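Local structure of activated BY transcription factor SSRB (Salmonella enterica, 2WNW) at residues L74-S77 with N82-L85; G50-G55 with I124-G129. The protein is a glycoside hydrolase family 30 protein, built from a TIM-barrel domain and a beta-sandwich domain. All coordinates share one frame; numbering follows the deposited sequence.

Contact 1 of 2, residues L74-S77 with N82-L85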
loop_
_atom_site.group_PDB
_atom_site.type_symbol
_atom_site.label_atom_id
_atom_site.label_comp_id
_atom_site.label_asym_id
_atom_site.label_seq_id
_atom_site.Cartn_x
_atom_site.Cartn_y
_atom_site.Cartn_z
ATOM N N LEU A 74 -5.545 -32.406 -9.310
ATOM C CA LEU A 74 -5.715 -31.392 -8.274
ATOM C C LEU A 74 -4.963 -30.106 -8.592
ATOM O O LEU A 74 -5.460 -29.007 -8.360
ATOM C CB LEU A 74 -5.216 -31.941 -6.935
ATOM C CG LEU A 74 -6.198 -32.309 -5.817
ATOM C CD1 LEU A 74 -7.626 -32.392 -6.317
ATOM C CD2 LEU A 74 -5.742 -33.620 -5.208
ATOM N N TYR A 75 -3.760 -30.258 -9.126
ATOM C CA TYR A 75 -2.913 -29.119 -9.443
ATOM C C TYR A 75 -3.021 -28.584 -10.865
ATOM O O TYR A 75 -3.032 -27.372 -11.075
ATOM C CB TYR A 75 -1.455 -29.492 -9.183
ATOM C CG TYR A 75 -0.904 -29.108 -7.827
ATOM C CD1 TYR A 75 -0.017 -29.954 -7.158
ATOM C CD2 TYR A 75 -1.190 -27.866 -7.254
ATOM C CE1 TYR A 75 0.582 -29.576 -5.963
ATOM C CE2 TYR A 75 -0.590 -27.473 -6.049
ATOM C CZ TYR A 75 0.297 -28.334 -5.416
ATOM O OH TYR A 75 0.936 -27.952 -4.257
ATOM N N PHE A 76 -3.116 -29.483 -11.840
ATOM C CA PHE A 76 -3.128 -29.049 -13.228
ATOM C C PHE A 76 -4.406 -29.164 -14.043
ATOM O O PHE A 76 -4.432 -28.777 -15.211
ATOM C CB PHE A 76 -1.967 -29.733 -13.940
ATOM C CG PHE A 76 -0.672 -29.608 -13.194
ATOM C CD1 PHE A 76 -0.212 -30.644 -12.387
ATOM C CD2 PHE A 76 0.047 -28.417 -13.230
ATOM C CE1 PHE A 76 0.942 -30.493 -11.623
ATOM C CE2 PHE A 76 1.204 -28.258 -12.468
ATOM C CZ PHE A 76 1.650 -29.295 -11.664
ATOM N N SER A 77 -5.465 -29.684 -13.437
ATOM C CA SER A 77 -6.741 -29.791 -14.134
ATOM C C SER A 77 -7.326 -28.391 -14.252
ATOM O O SER A 77 -7.236 -27.594 -13.317
ATOM C CB SER A 77 -7.712 -30.679 -13.350
ATOM O OG SER A 77 -9.040 -30.509 -13.816
ATOM N N ASN A 82 -5.692 -25.539 -11.816
ATOM C CA ASN A 82 -5.313 -24.996 -13.116
ATOM C C ASN A 82 -3.976 -24.250 -13.122
ATOM O O ASN A 82 -3.882 -23.149 -13.659
ATOM C CB ASN A 82 -6.429 -24.057 -13.600
ATOM C CG ASN A 82 -6.186 -23.525 -14.997
ATOM O OD1 ASN A 82 -5.991 -24.294 -15.937
ATOM N ND2 ASN A 82 -6.202 -22.201 -15.143
ATOM N N TYR A 83 -2.944 -24.843 -12.528
ATOM C CA TYR A 83 -1.635 -24.200 -12.496
ATOM C C TYR A 83 -1.172 -23.879 -13.912
ATOM O O TYR A 83 -1.212 -24.735 -14.796
ATOM C CB TYR A 83 -0.608 -25.091 -11.787
ATOM C CG TYR A 83 -0.490 -24.848 -10.290
ATOM C CD1 TYR A 83 0.534 -25.440 -9.550
ATOM C CD2 TYR A 83 -1.380 -24.003 -9.620
ATOM C CE1 TYR A 83 0.676 -25.195 -8.186
ATOM C CE2 TYR A 83 -1.247 -23.751 -8.248
ATOM C CZ TYR A 83 -0.214 -24.350 -7.540
ATOM O OH TYR A 83 -0.056 -24.095 -6.196
ATOM N N THR A 84 -0.728 -22.641 -14.112
ATOM C CA THR A 84 -0.283 -22.177 -15.417
ATOM C C THR A 84 1.189 -21.778 -15.468
ATOM O O THR A 84 1.713 -21.454 -16.535
ATOM C CB THR A 84 -1.146 -20.990 -15.877
ATOM O OG1 THR A 84 -1.136 -19.970 -14.868
ATOM C CG2 THR A 84 -2.577 -21.440 -16.101
ATOM N N LEU A 85 1.848 -21.794 -14.315
ATOM C CA LEU A 85 3.267 -21.457 -14.229
ATOM C C LEU A 85 3.997 -22.531 -13.432
ATOM O O LEU A 85 3.377 -23.318 -12.716
ATOM C CB LEU A 85 3.478 -20.122 -13.505
ATOM C CG LEU A 85 2.908 -18.816 -14.054
ATOM C CD1 LEU A 85 3.308 -17.674 -13.121
ATOM C CD2 LEU A 85 3.440 -18.565 -15.458
HETATM O O HOH W 1 2.079 -25.364 -5.090
HETATM O O HOH W 2 -5.183 -26.647 -17.025
#
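Y75 and Y83 run alongside each other in one direction, their ring planes 30° apart and their centroids separated by 4.7 Å. They form an offset pair with little ring-on-ring overlap: CD2 of Y75 sits over the rim of one face of Y83, and Y75 CE2 comes within 3.4 Å of Y83 CE1. Their hydroxyls are joined by one water, 2.9 Å from Y75 OH and 2.7 Å from Y83 OH, so tyrosine suits both places, giving an apolar flank and a polar end. F76 comes to the edge of the Y83 ring, its CD2 3.7 Å from Y83 CB.

The backbones are tied as well. Y83 N gives Y75 O a nearly straight bond of 2.9 Å (170° at the hydrogen), whereas N82 N makes only a weak one to S77 O. A second water links F76 O with N82 OD1, the amide being brought there by CG standing anti to the backbone N (chi1 -175°). Further out, Y75 OH also bonds L333 O, and I370 and C374 of helix 365-374 touch Y83. This is the loop that returns the chain from helix 65-76 to strand 85-90, completing the first beta-alpha-beta crossover of the TIM barrel.

Contact 2 of 2, residues G50-G55 with I124-G129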
loop_
_atom_site.group_PDB
_atom_site.type_symbol
_atom_site.label_atom_id
_atom_site.label_comp_id
_atom_site.label_asym_id
_atom_site.label_seq_id
_atom_site.Cartn_x
_atom_site.Cartn_y
_atom_site.Cartn_z
ATOM N N GLY A 50 3.556 -23.766 -9.075
ATOM C CA GLY A 50 4.483 -24.228 -8.060
ATOM C C GLY A 50 5.755 -24.761 -8.697
ATOM O O GLY A 50 5.921 -24.687 -9.917
ATOM N N SER A 51 6.639 -25.334 -7.888
ATOM C CA SER A 51 7.910 -25.814 -8.417
ATOM C C SER A 51 8.136 -27.313 -8.478
ATOM O O SER A 51 7.737 -28.063 -7.587
ATOM C CB SER A 51 9.057 -25.185 -7.631
ATOM O OG SER A 51 8.910 -23.778 -7.556
ATOM N N PHE A 52 8.798 -27.726 -9.554
ATOM C CA PHE A 52 9.166 -29.114 -9.772
ATOM C C PHE A 52 10.621 -29.215 -9.317
ATOM O O PHE A 52 11.481 -28.508 -9.841
ATOM C CB PHE A 52 9.118 -29.481 -11.262
ATOM C CG PHE A 52 7.770 -29.307 -11.906
ATOM C CD1 PHE A 52 7.575 -28.337 -12.884
ATOM C CD2 PHE A 52 6.712 -30.145 -11.574
ATOM C CE1 PHE A 52 6.345 -28.204 -13.527
ATOM C CE2 PHE A 52 5.476 -30.020 -12.211
ATOM C CZ PHE A 52 5.295 -29.048 -13.189
ATOM N N THR A 53 10.893 -30.068 -8.338
ATOM C CA THR A 53 12.258 -30.275 -7.858
ATOM C C THR A 53 12.498 -31.777 -7.861
ATOM O O THR A 53 11.550 -32.553 -7.956
ATOM C CB THR A 53 12.448 -29.767 -6.413
ATOM O OG1 THR A 53 11.504 -30.417 -5.553
ATOM C CG2 THR A 53 12.253 -28.258 -6.344
ATOM N N GLU A 54 13.757 -32.193 -7.765
ATOM C CA GLU A 54 14.044 -33.619 -7.735
ATOM C C GLU A 54 13.299 -34.227 -6.549
ATOM O O GLU A 54 12.780 -35.339 -6.637
ATOM C CB GLU A 54 15.547 -33.880 -7.595
ATOM C CG GLU A 54 15.861 -35.318 -7.179
ATOM C CD GLU A 54 17.291 -35.727 -7.461
ATOM O OE1 GLU A 54 17.565 -36.185 -8.591
ATOM O OE2 GLU A 54 18.137 -35.589 -6.556
ATOM N N GLY A 55 13.238 -33.485 -5.448
ATOM C CA GLY A 55 12.537 -33.970 -4.271
ATOM C C GLY A 55 11.076 -34.248 -4.575
ATOM O O GLY A 55 10.559 -35.325 -4.271
ATOM N N ILE A 124 11.571 -35.202 -15.226
ATOM C CA ILE A 124 10.768 -35.260 -16.438
ATOM C C ILE A 124 9.432 -36.000 -16.338
ATOM O O ILE A 124 8.445 -35.572 -16.939
ATOM C CB ILE A 124 11.622 -35.799 -17.612
ATOM C CG1 ILE A 124 12.777 -34.817 -17.862
ATOM C CG2 ILE A 124 10.776 -35.949 -18.872
ATOM C CD1 ILE A 124 13.630 -35.131 -19.072
ATOM N N PRO A 125 9.370 -37.113 -15.585
ATOM C CA PRO A 125 8.083 -37.816 -15.485
ATOM C C PRO A 125 6.993 -36.926 -14.874
ATOM O O PRO A 125 5.878 -36.846 -15.391
ATOM C CB PRO A 125 8.420 -39.016 -14.602
ATOM C CG PRO A 125 9.832 -39.317 -14.996
ATOM C CD PRO A 125 10.455 -37.930 -15.013
ATOM N N LEU A 126 7.324 -36.256 -13.775
ATOM C CA LEU A 126 6.375 -35.367 -13.101
ATOM C C LEU A 126 5.970 -34.223 -14.035
ATOM O O LEU A 126 4.781 -33.968 -14.249
ATOM C CB LEU A 126 7.012 -34.773 -11.840
ATOM C CG LEU A 126 6.124 -34.384 -10.651
ATOM C CD1 LEU A 126 6.903 -33.419 -9.771
ATOM C CD2 LEU A 126 4.819 -33.756 -11.110
ATOM N N ILE A 127 6.967 -33.534 -14.587
ATOM C CA ILE A 127 6.715 -32.412 -15.490
ATOM C C ILE A 127 5.871 -32.826 -16.691
ATOM O O ILE A 127 4.927 -32.128 -17.066
ATOM C CB ILE A 127 8.037 -31.797 -16.001
ATOM C CG1 ILE A 127 8.858 -31.276 -14.820
ATOM C CG2 ILE A 127 7.742 -30.657 -16.963
ATOM C CD1 ILE A 127 10.264 -30.858 -15.192
ATOM N N SER A 128 6.211 -33.960 -17.296
ATOM C CA SER A 128 5.465 -34.446 -18.452
ATOM C C SER A 128 4.017 -34.737 -18.077
ATOM O O SER A 128 3.098 -34.463 -18.849
ATOM C CB SER A 128 6.121 -35.707 -19.015
ATOM O OG SER A 128 7.420 -35.415 -19.494
ATOM N N GLY A 129 3.818 -35.291 -16.885
ATOM C CA GLY A 129 2.474 -35.593 -16.433
ATOM C C GLY A 129 1.641 -34.331 -16.303
ATOM O O GLY A 129 0.468 -34.304 -16.684
#
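The nearest CA atoms, of F52 and I127, are 7.0 Å apart, with 50-55 leaving strand 48-51 for helix 54-61 while 124-129 forms part of helix 124-133; no hydrogen bond crosses between them. F52 makes the contact. Its CB points at the helix, and with CG anti to the carbonyl carbon (chi1 -60°) the ring reaches both L126 and I127. I127 CG1 lies over one face in a CH-pi contact, 3.9 Å from the centroid of the F52 ring and 20° off its normal, shifted toward the CG side, where F52 CG lies 3.7 Å from I127 CG1. L126 comes at the edge instead: its CD1 is 3.7 Å from F52 CD2, near the ring plane, and its CD2 is 3.9 Å from F52 CE2. Branched aliphatic chains suit both the face and the edge of an aromatic ring.

Around this patch, F76 touches F52, M88 touches I127, and F60, F71 and L72 touch L126. With all three contacting side chains buried and apolar, the join between the loop after strand 48-51 and helix 124-133 rests on shape, dispersion and the exclusion of water, with no polar bond to fix its direction.

Overall arrangement
Both contacts belong to the TIM-barrel domain, their centres about 13 Å apart, and contact 1 falls inside the chain span that contact 2 closes. The order along the chain is 50-55, 74-77, 82-85, 124-129: out of the first barrel strand, to the end of helix 65-76, back toward strand 85-90, then on to helix 124-133. Contact 1 is therefore a local turn, whereas contact 2 bridges 68 intervening residues. They meet directly, F76 CZ lying 3.9 Å from F52 CE2 and Y83 CE1 3.3 Å from G50 N. F76, Y83 and F52, all buried, link the two contacts into one packed patch that joins the end of the first barrel strand and the loop after it to helices 65-76 and 124-133.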